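Local coordinates for methionine-binding lipoprotein MetQ (Bacillus subtilis subsp. subtilis, PDB 4GOT) that probably captures methionine and passes it to the membrane permease of the MetNPQ ABC importer, and also takes part in methionine sulfoxide transport, at residues 21-27 with 226-232; 87-91 with 119-124; 164-168 with 184-188. All coordinates share one frame; numbering follows the deposited sequence.

How the interactions relate
Helix 14-29, early in the chain, meets 226-232 after 198 intervening residues, so interaction 1 ties the first helix to the last two beside the six-stranded sheet. Within that long excursion lie the other two contacts, one after the other, a clear case of loops closed within a loop. Interaction 2 joins the start of strand 90-92 to helix 117-126 at the ligand; interaction 3 then closes a short loop of 15 intervening residues between helix 163-168 and the turn after helix 179-184. Both belong to the lobe of the five-stranded sheet, with about 16 Å between their centres.

Interaction 1. Residues 21-27 with 226-232; sequences LKEAEPL and VLHSKKI
L27 reaches from helix 14-29 into the turn that joins helices 218-227 and 230-239, a compact illustration of how one branched side chain can serve several partners. Its CG stands beside the backbone N and anti to the carbonyl carbon (chi1 -54°), and the fork beyond divides the neighbours: L27 CD1 lies 3.7 Å from S229 OG, whereas L27 CD2 lies 3.7 Å from CD of K231, meeting the aliphatic stem of the lysine and not its ammonium end. Nearer the backbone, in the conformer described, L27 CB rests 3.6 Å from V226 CG1, and one helical turn earlier A24 turns its methyl toward the same valine branch; as V226 was modelled in two conformers, the exact fit of both pairs is doubtful. At the other end of the contact L21 CD2 meets L227 CD2 at 4.2 Å, the two leucines slanting across each other, while L21 also packs on V10, A12, L35 and V37 of the neighbouring strands. I232 brings its CD1 to 3.6 Å from E23 CG; the two side chains run past each other in opposite directions, and the glutamate meets I232 with its CB and CG methylenes.

The serine hydroxyl of the turn is bonded within its own segment. S229 OG donates to V226 O over 2.7 Å, lying in the carbonyl plane, and accepts from I232 N at 3.1 Å with an N-H...O angle of 166°, a capping bond, S229 being the N-cap residue of helix 230-239. V226 O takes a second bond from S229 N. The contact across the helices is made by hydrocarbon packing, and its stability probably comes largely from burying these apolar groups.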
loop_
_atom_site.group_PDB
_atom_site.type_symbol
_atom_site.label_atom_id
_atom_site.label_comp_id
_atom_site.label_asym_id
_atom_site.label_seq_id
_atom_site.Cartn_x
_atom_site.Cartn_y
_atom_site.Cartn_z
ATOM N N LEU A 21 -9.585 -10.666 4.264
ATOM C CA LEU A 21 -9.626 -11.449 5.515
ATOM C C LEU A 21 -11.027 -11.997 5.821
ATOM O O LEU A 21 -11.160 -13.144 6.238
ATOM C CB LEU A 21 -9.069 -10.646 6.725
ATOM C CG LEU A 21 -7.573 -10.298 6.691
ATOM C CD1 LEU A 21 -7.147 -9.435 7.899
ATOM C CD2 LEU A 21 -6.674 -11.530 6.527
ATOM N N LYS A 22 -12.064 -11.198 5.614
ATOM C CA LYS A 22 -13.415 -11.664 5.853
ATOM C C LYS A 22 -13.740 -12.786 4.869
ATOM O O LYS A 22 -14.417 -13.744 5.230
ATOM C CB LYS A 22 -14.411 -10.520 5.759
ATOM C CG LYS A 22 -15.864 -10.865 6.034
ATOM C CD LYS A 22 -16.743 -9.644 5.706
ATOM C CE LYS A 22 -18.152 -9.725 6.295
ATOM N NZ LYS A 22 -19.157 -10.153 5.294
ATOM N N GLU A 23 -13.258 -12.695 3.633
ATOM C CA GLU A 23 -13.463 -13.820 2.704
ATOM C C GLU A 23 -12.693 -15.099 3.178
ATOM O O GLU A 23 -13.221 -16.198 3.065
ATOM C CB GLU A 23 -13.101 -13.420 1.266
ATOM C CG GLU A 23 -13.587 -14.382 0.197
ATOM C CD GLU A 23 -15.087 -14.265 -0.107
ATOM O OE1 GLU A 23 -15.817 -13.477 0.545
ATOM O OE2 GLU A 23 -15.523 -14.973 -1.036
ATOM N N ALA A 24 -11.480 -14.924 3.724
ATOM C CA ALA A 24 -10.624 -16.008 4.248
ATOM C C ALA A 24 -11.181 -16.653 5.530
ATOM O O ALA A 24 -10.804 -17.786 5.859
ATOM C CB ALA A 24 -9.190 -15.517 4.518
ATOM N N GLU A 25 -12.082 -15.976 6.237
ATOM C CA GLU A 25 -12.598 -16.504 7.533
ATOM C C GLU A 25 -13.182 -17.954 7.540
ATOM O O GLU A 25 -12.825 -18.745 8.384
ATOM C CB GLU A 25 -13.609 -15.528 8.168
ATOM C CG GLU A 25 -14.202 -16.033 9.476
ATOM C CD GLU A 25 -14.918 -14.959 10.288
ATOM O OE1 GLU A 25 -15.475 -13.991 9.699
ATOM O OE2 GLU A 25 -14.931 -15.105 11.529
ATOM N N PRO A 26 -14.084 -18.290 6.608
ATOM C CA PRO A 26 -14.587 -19.671 6.587
ATOM C C PRO A 26 -13.545 -20.728 6.180
ATOM O O PRO A 26 -13.644 -21.890 6.622
ATOM C CB PRO A 26 -15.766 -19.631 5.592
ATOM C CG PRO A 26 -15.708 -18.310 4.921
ATOM C CD PRO A 26 -14.841 -17.392 5.720
ATOM N N LEU A 27 -12.581 -20.328 5.352
ATOM C CA LEU A 27 -11.486 -21.190 4.994
ATOM C C LEU A 27 -10.523 -21.443 6.197
ATOM O O LEU A 27 -9.994 -22.562 6.368
ATOM C CB LEU A 27 -10.738 -20.646 3.754
ATOM C CG LEU A 27 -11.578 -20.362 2.487
ATOM C CD1 LEU A 27 -10.615 -19.837 1.416
ATOM C CD2 LEU A 27 -12.336 -21.561 1.957
ATOM N N VAL A 226 -4.421 -19.980 3.446
ATOM C CA VAL A 226 -5.705 -19.494 2.940
ATOM C C VAL A 226 -5.545 -18.294 1.975
ATOM O O VAL A 226 -6.206 -18.260 0.913
ATOM C CB VAL A 226 -6.689 -19.147 4.080
ATOM C CG1 VAL A 226 -7.927 -18.487 3.502
ATOM C CG2 VAL A 226 -7.068 -20.412 4.850
ATOM N N LEU A 227 -4.655 -17.356 2.310
ATOM C CA LEU A 227 -4.480 -16.123 1.493
ATOM C C LEU A 227 -3.824 -16.403 0.117
ATOM O O LEU A 227 -3.842 -15.545 -0.814
ATOM C CB LEU A 227 -3.699 -15.052 2.240
ATOM C CG LEU A 227 -4.323 -14.460 3.486
ATOM C CD1 LEU A 227 -3.325 -13.536 4.205
ATOM C CD2 LEU A 227 -5.634 -13.754 3.174
ATOM N N HIS A 228 -3.302 -17.601 -0.028
ATOM C CA HIS A 228 -2.786 -18.050 -1.364
ATOM C C HIS A 228 -3.674 -19.084 -2.001
ATOM O O HIS A 228 -3.333 -19.602 -3.050
ATOM C CB HIS A 228 -1.326 -18.495 -1.260
ATOM C CG HIS A 228 -0.440 -17.333 -1.047
ATOM N ND1 HIS A 228 0.019 -16.574 -2.101
ATOM C CD2 HIS A 228 -0.075 -16.675 0.086
ATOM C CE1 HIS A 228 0.664 -15.515 -1.620
ATOM N NE2 HIS A 228 0.611 -15.549 -0.295
ATOM N N SER A 229 -4.826 -19.386 -1.385
ATOM C CA SER A 229 -5.760 -20.374 -2.008
ATOM C C SER A 229 -6.295 -19.882 -3.371
ATOM O O SER A 229 -6.318 -18.668 -3.650
ATOM C CB SER A 229 -6.938 -20.678 -1.072
ATOM O OG SER A 229 -7.777 -19.549 -0.894
ATOM N N LYS A 230 -6.760 -20.802 -4.201
ATOM C CA LYS A 230 -7.426 -20.413 -5.454
ATOM C C LYS A 230 -8.647 -19.549 -5.140
ATOM O O LYS A 230 -8.856 -18.548 -5.801
ATOM C CB LYS A 230 -7.828 -21.615 -6.326
ATOM C CG LYS A 230 -8.349 -21.212 -7.718
ATOM C CD LYS A 230 -8.909 -22.372 -8.527
ATOM C CE LYS A 230 -9.553 -21.915 -9.844
ATOM N NZ LYS A 230 -8.669 -21.065 -10.701
ATOM N N LYS A 231 -9.438 -19.919 -4.133
ATOM C CA LYS A 231 -10.609 -19.106 -3.747
ATOM C C LYS A 231 -10.262 -17.650 -3.440
ATOM O O LYS A 231 -10.913 -16.748 -3.961
ATOM C CB LYS A 231 -11.353 -19.721 -2.552
ATOM C CG LYS A 231 -12.200 -20.912 -2.931
ATOM C CD LYS A 231 -12.608 -21.738 -1.721
ATOM C CE LYS A 231 -13.812 -22.596 -2.039
ATOM N NZ LYS A 231 -13.721 -23.879 -1.302
ATOM N N ILE A 232 -9.237 -17.399 -2.614
ATOM C CA ILE A 232 -8.860 -16.014 -2.297
ATOM C C ILE A 232 -8.260 -15.258 -3.510
ATOM O O ILE A 232 -8.631 -14.117 -3.757
ATOM C CB ILE A 232 -8.021 -15.909 -0.998
ATOM C CG1 ILE A 232 -8.911 -16.208 0.225
ATOM C CG2 ILE A 232 -7.400 -14.529 -0.847
ATOM C CD1 ILE A 232 -10.148 -15.338 0.351
#

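Interaction 2. Residues 87-91 with 119-124; sequences EPFGI and RMLAML. With MSE (selenomethionine), chain B.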
loop_
_atom_site.group_PDB
_atom_site.type_symbol
_atom_site.label_atom_id
_atom_site.label_comp_id
_atom_site.label_asym_id
_atom_site.label_seq_id
_atom_site.Cartn_x
_atom_site.Cartn_y
_atom_site.Cartn_z
ATOM N N GLU A 87 -0.971 -3.513 -5.196
ATOM C CA GLU A 87 -1.880 -2.408 -5.548
ATOM C C GLU A 87 -1.121 -1.375 -6.408
ATOM O O GLU A 87 -0.511 -0.468 -5.875
ATOM C CB GLU A 87 -2.372 -1.700 -4.275
ATOM C CG GLU A 87 -3.281 -2.516 -3.399
ATOM C CD GLU A 87 -3.529 -1.859 -2.039
ATOM O OE1 GLU A 87 -3.488 -0.611 -1.908
ATOM O OE2 GLU A 87 -3.752 -2.626 -1.086
ATOM N N PRO A 88 -1.119 -1.524 -7.745
ATOM C CA PRO A 88 -0.479 -0.463 -8.539
ATOM C C PRO A 88 -1.020 0.961 -8.207
ATOM O O PRO A 88 -2.239 1.217 -8.235
ATOM C CB PRO A 88 -0.773 -0.891 -9.970
ATOM C CG PRO A 88 -0.824 -2.374 -9.881
ATOM C CD PRO A 88 -1.533 -2.655 -8.585
ATOM N N PHE A 89 -0.071 1.829 -7.812
ATOM C CA PHE A 89 -0.282 3.212 -7.410
ATOM C C PHE A 89 -0.952 4.036 -8.529
ATOM O O PHE A 89 -0.704 3.826 -9.745
ATOM C CB PHE A 89 1.105 3.820 -7.120
ATOM C CG PHE A 89 1.170 4.786 -5.963
ATOM C CD1 PHE A 89 0.105 5.038 -5.128
ATOM C CD2 PHE A 89 2.384 5.367 -5.668
ATOM C CE1 PHE A 89 0.212 5.907 -4.061
ATOM C CE2 PHE A 89 2.507 6.223 -4.571
ATOM C CZ PHE A 89 1.408 6.498 -3.763
ATOM N N GLY A 90 -1.802 4.959 -8.104
ATOM C CA GLY A 90 -2.507 5.857 -9.013
ATOM C C GLY A 90 -2.254 7.352 -8.772
ATOM O O GLY A 90 -2.045 7.819 -7.599
ATOM N N ILE A 91 -2.280 8.083 -9.894
ATOM C CA ILE A 91 -2.367 9.533 -9.925
ATOM C C ILE A 91 -3.719 9.964 -10.494
ATOM O O ILE A 91 -4.202 9.393 -11.488
ATOM C CB ILE A 91 -1.275 10.185 -10.788
ATOM C CG1 ILE A 91 0.120 9.685 -10.340
ATOM C CG2 ILE A 91 -1.434 11.712 -10.692
ATOM C CD1 ILE A 91 1.237 9.922 -11.347
ATOM N N ARG A 119 8.660 5.737 -4.868
ATOM C CA ARG A 119 7.573 5.106 -5.661
ATOM C C ARG A 119 6.797 6.172 -6.480
ATOM O O ARG A 119 6.545 6.012 -7.649
ATOM C CB ARG A 119 6.617 4.368 -4.723
ATOM C CG ARG A 119 5.590 3.495 -5.411
ATOM C CD ARG A 119 4.644 2.837 -4.415
ATOM N NE ARG A 119 3.808 1.879 -5.123
ATOM C CZ ARG A 119 2.784 1.218 -4.585
ATOM N NH1 ARG A 119 2.425 1.379 -3.309
ATOM N NH2 ARG A 119 2.101 0.378 -5.360
HETATM N N MSE A 120 6.391 7.243 -5.807
HETATM C CA MSE A 120 5.769 8.421 -6.436
HETATM C C MSE A 120 6.631 9.113 -7.484
HETATM O O MSE A 120 6.202 9.317 -8.632
HETATM C CB MSE A 120 5.386 9.427 -5.330
HETATM C CG MSE A 120 4.366 8.850 -4.404
HETATM SE SE MSE A 120 4.003 9.993 -2.901
HETATM C CE MSE A 120 4.887 9.216 -1.344
ATOM N N LEU A 121 7.870 9.438 -7.132
ATOM C CA LEU A 121 8.744 10.121 -8.068
ATOM C C LEU A 121 9.063 9.278 -9.317
ATOM O O LEU A 121 9.283 9.839 -10.401
ATOM C CB LEU A 121 10.046 10.590 -7.368
ATOM C CG LEU A 121 9.811 11.588 -6.225
ATOM C CD1 LEU A 121 11.160 11.981 -5.651
ATOM C CD2 LEU A 121 8.968 12.808 -6.628
ATOM N N ALA A 122 9.057 7.951 -9.163
ATOM C CA ALA A 122 9.423 7.032 -10.252
ATOM C C ALA A 122 8.332 7.080 -11.318
ATOM O O ALA A 122 8.628 6.962 -12.502
ATOM C CB ALA A 122 9.620 5.605 -9.747
HETATM N N MSE A 123 7.085 7.258 -10.889
HETATM C CA MSE A 123 5.969 7.443 -11.826
HETATM C C MSE A 123 6.092 8.720 -12.638
HETATM O O MSE A 123 5.767 8.726 -13.810
HETATM C CB MSE A 123 4.625 7.466 -11.094
HETATM C CG MSE A 123 4.230 6.093 -10.620
HETATM SE SE MSE A 123 2.488 6.071 -9.823
HETATM C CE MSE A 123 1.431 6.088 -11.485
ATOM N N LEU A 124 6.534 9.801 -11.997
ATOM C CA LEU A 124 6.766 11.046 -12.690
ATOM C C LEU A 124 7.973 10.915 -13.627
ATOM O O LEU A 124 7.962 11.495 -14.686
ATOM C CB LEU A 124 6.973 12.207 -11.751
ATOM C CG LEU A 124 5.867 12.475 -10.699
ATOM C CD1 LEU A 124 6.160 13.757 -9.919
ATOM C CD2 LEU A 124 4.503 12.551 -11.380
HETATM N N MSE B 300 -1.887 -0.653 0.507
HETATM C CA MSE B 300 -0.904 0.441 0.250
HETATM C C MSE B 300 -0.238 0.342 -1.164
HETATM O O MSE B 300 0.220 -0.723 -1.478
HETATM O OXT MSE B 300 -0.092 1.280 -1.989
HETATM C CB MSE B 300 0.199 0.365 1.317
HETATM C CG MSE B 300 1.108 1.551 1.400
HETATM SE SE MSE B 300 2.623 1.278 2.646
HETATM C CE MSE B 300 1.566 1.543 4.437
HETATM O O HOH W 1 1.126 -2.251 -3.706
#
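R119 lies across the ring of F89, and around that stack the contact divides into a close apolar side and a polar side with a bound water. On the close side R119 CD lies 3.6 Å from F89 CD2, and the guanidinium sits flat on the ring, centres 4.7 Å apart, tilted by 28° and shifted so that F89 CB lies over its face near the rim. The arginine gets there because its CG stands anti to the backbone N (chi1 -171°) and the chain runs extended to NE. Two selenomethionine residues of the chain, M120 and M123, also meet this ring obliquely as Met-aromatic contacts: M123 SE is 5.1 Å from the F89 centroid, and M120, whose SE is farther off, brings its CG to 3.2 Å from F89 CE2. Beyond them I91 CD1 and M123 CE meet tip to tip at 3.8 Å.

The other side belongs to the bound selenomethionine, whose charged groups are held from both segments. R119 NH1 donates to ligand OXT at 2.8 Å, with an N-H...O angle of 137°. E87 OE1 accepts from the ligand N at 2.9 Å, while E87 OE2 is bonded to H85. R119 NH2 makes a weak bond to E87 O at 2.8 Å. A water bridges the polar side, accepting from E87 N and weakly from R119 NH2, and probably donating to ligand O. R119 NH1 and NH2 also make salt bridges to E116 and E197 respectively. A leucine in place of R119 would probably leave the ligand carboxylate without this charged mate and E116 and E197 without one of their partners, and take the guanidinium from the F89 ring.

In the fold, helix 117-126 thus packs over the start of strand 90-92, with F176 of strand 174-177 touching F89, M120 and M123, and strand 195-196 bordering the arrangement through E195 and V196.

Interaction 3. Residues 164-168 with 184-188; sequences AKAYE and QNKLN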
loop_
_atom_site.group_PDB
_atom_site.type_symbol
_atom_site.label_atom_id
_atom_site.label_comp_id
_atom_site.label_asym_id
_atom_site.label_seq_id
_atom_site.Cartn_x
_atom_site.Cartn_y
_atom_site.Cartn_z
ATOM N N ALA A 164 -7.408 11.507 -1.118
ATOM C CA ALA A 164 -8.749 11.482 -1.774
ATOM C C ALA A 164 -9.483 12.832 -1.600
ATOM O O ALA A 164 -10.150 13.308 -2.531
ATOM C CB ALA A 164 -9.618 10.341 -1.247
ATOM N N LYS A 165 -9.362 13.457 -0.410
ATOM C CA LYS A 165 -9.925 14.811 -0.198
ATOM C C LYS A 165 -9.179 15.920 -0.977
ATOM O O LYS A 165 -9.833 16.800 -1.515
ATOM C CB LYS A 165 -10.029 15.205 1.289
ATOM C CG LYS A 165 -10.802 14.244 2.198
ATOM C CD LYS A 165 -12.264 14.074 1.800
ATOM C CE LYS A 165 -12.544 12.719 1.124
ATOM N NZ LYS A 165 -13.973 12.544 0.642
ATOM N N ALA A 166 -7.836 15.885 -1.023
ATOM C CA ALA A 166 -7.058 16.865 -1.771
ATOM C C ALA A 166 -7.460 16.831 -3.243
ATOM O O ALA A 166 -7.533 17.879 -3.914
ATOM C CB ALA A 166 -5.538 16.625 -1.612
ATOM N N TYR A 167 -7.727 15.619 -3.726
ATOM C CA TYR A 167 -8.239 15.363 -5.093
ATOM C C TYR A 167 -9.617 15.980 -5.306
ATOM O O TYR A 167 -9.794 16.800 -6.208
ATOM C CB TYR A 167 -8.226 13.855 -5.356
ATOM C CG TYR A 167 -9.117 13.375 -6.485
ATOM C CD1 TYR A 167 -8.778 13.591 -7.821
ATOM C CD2 TYR A 167 -10.271 12.675 -6.208
ATOM C CE1 TYR A 167 -9.586 13.129 -8.850
ATOM C CE2 TYR A 167 -11.089 12.215 -7.221
ATOM C CZ TYR A 167 -10.742 12.447 -8.532
ATOM O OH TYR A 167 -11.586 11.981 -9.482
ATOM N N GLU A 168 -10.579 15.643 -4.464
ATOM C CA GLU A 168 -11.917 16.251 -4.560
ATOM C C GLU A 168 -11.928 17.775 -4.425
ATOM O O GLU A 168 -12.685 18.435 -5.093
ATOM C CB GLU A 168 -12.844 15.666 -3.500
ATOM C CG GLU A 168 -13.347 14.281 -3.854
ATOM C CD GLU A 168 -13.846 13.499 -2.646
ATOM O OE1 GLU A 168 -14.188 14.106 -1.598
ATOM O OE2 GLU A 168 -13.889 12.262 -2.750
ATOM N N GLN A 184 -11.485 2.955 -0.614
ATOM C CA GLN A 184 -12.189 3.363 0.603
ATOM C C GLN A 184 -13.075 4.624 0.406
ATOM O O GLN A 184 -14.161 4.690 0.957
ATOM C CB GLN A 184 -11.194 3.552 1.791
ATOM C CG GLN A 184 -11.923 3.683 3.156
ATOM C CD GLN A 184 -10.994 3.631 4.365
ATOM O OE1 GLN A 184 -9.857 3.144 4.288
ATOM N NE2 GLN A 184 -11.507 4.076 5.528
ATOM N N ASN A 185 -12.587 5.582 -0.394
ATOM C CA ASN A 185 -13.324 6.736 -0.927
ATOM C C ASN A 185 -14.263 6.434 -2.130
ATOM O O ASN A 185 -14.739 7.345 -2.752
ATOM C CB ASN A 185 -12.289 7.780 -1.407
ATOM C CG ASN A 185 -12.864 9.187 -1.552
ATOM O OD1 ASN A 185 -13.429 9.753 -0.606
ATOM N ND2 ASN A 185 -12.692 9.776 -2.732
ATOM N N LYS A 186 -14.479 5.175 -2.483
ATOM C CA LYS A 186 -15.399 4.807 -3.572
ATOM C C LYS A 186 -14.914 5.209 -4.979
ATOM O O LYS A 186 -15.723 5.356 -5.906
ATOM C CB LYS A 186 -16.801 5.381 -3.324
ATOM C CG LYS A 186 -17.354 5.129 -1.927
ATOM C CD LYS A 186 -17.375 3.652 -1.566
ATOM C CE LYS A 186 -18.419 3.327 -0.482
ATOM N NZ LYS A 186 -18.156 3.954 0.850
ATOM N N LEU A 187 -13.612 5.395 -5.126
ATOM C CA LEU A 187 -13.023 5.564 -6.450
ATOM C C LEU A 187 -12.726 4.187 -7.058
ATOM O O LEU A 187 -12.469 3.229 -6.372
ATOM C CB LEU A 187 -11.737 6.410 -6.373
ATOM C CG LEU A 187 -11.906 7.883 -5.967
ATOM C CD1 LEU A 187 -10.536 8.526 -5.680
ATOM C CD2 LEU A 187 -12.694 8.625 -7.051
ATOM N N ASN A 188 -12.741 4.112 -8.366
ATOM C CA ASN A 188 -12.361 2.897 -9.053
ATOM C C ASN A 188 -11.024 3.185 -9.770
ATOM O O ASN A 188 -11.002 3.863 -10.793
ATOM C CB ASN A 188 -13.496 2.531 -10.027
ATOM C CG ASN A 188 -13.222 1.264 -10.818
ATOM O OD1 ASN A 188 -14.029 0.879 -11.666
ATOM N ND2 ASN A 188 -12.099 0.611 -10.551
#
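K165 NZ is shared by two oxygens, N185 OD1 across the contact at 3.1 Å and E168 OE1 one turn along its own helix at 2.7 Å, the latter a salt bridge. The lysine, bent at its second and third torsions, curls back to bring its ammonium group there. It meets OD1 tilted 18° from the carbonyl plane. The carboxylate closes the ring: N185 ND2 donates to E168 OE2 over 2.8 Å at a nearly straight 164°, the oxygen lying in the amide plane and met close to the line of its own C-O bond. One amide is thereby gripped at both ends, its oxygen by a cation and its nitrogen by an anion, which fixes which way round it is turned. E168 OE2 also lies 3.3 Å from N185 OD1, two acceptors whose mutual repulsion the nearby ammonium probably eases.

A164 CB packs against the amide, 3.5 Å from N185 CG. The apolar pair lies farther along, where L187 CD2 approaches Y167 CE2 at 3.9 Å, obliquely to the ring. I177 touches both Y167 and L187, so the pair joins helix and turn to strand 174-177.

The geometry illustrates how a helix end may be put to use. Helix 179-184 stops in a Schellman motif, with K186 as the positive-phi C-prime residue; N185, the first to leave helical angles, and L187 just after it both turn toward helix 163-168. Two hydrogen bonds to the N185 amide, backed by one salt bridge within the helix, and a small apolar pair thus join this Schellman turn to a neighbouring helix in the five-stranded lobe of a periplasmic-binding-protein fold.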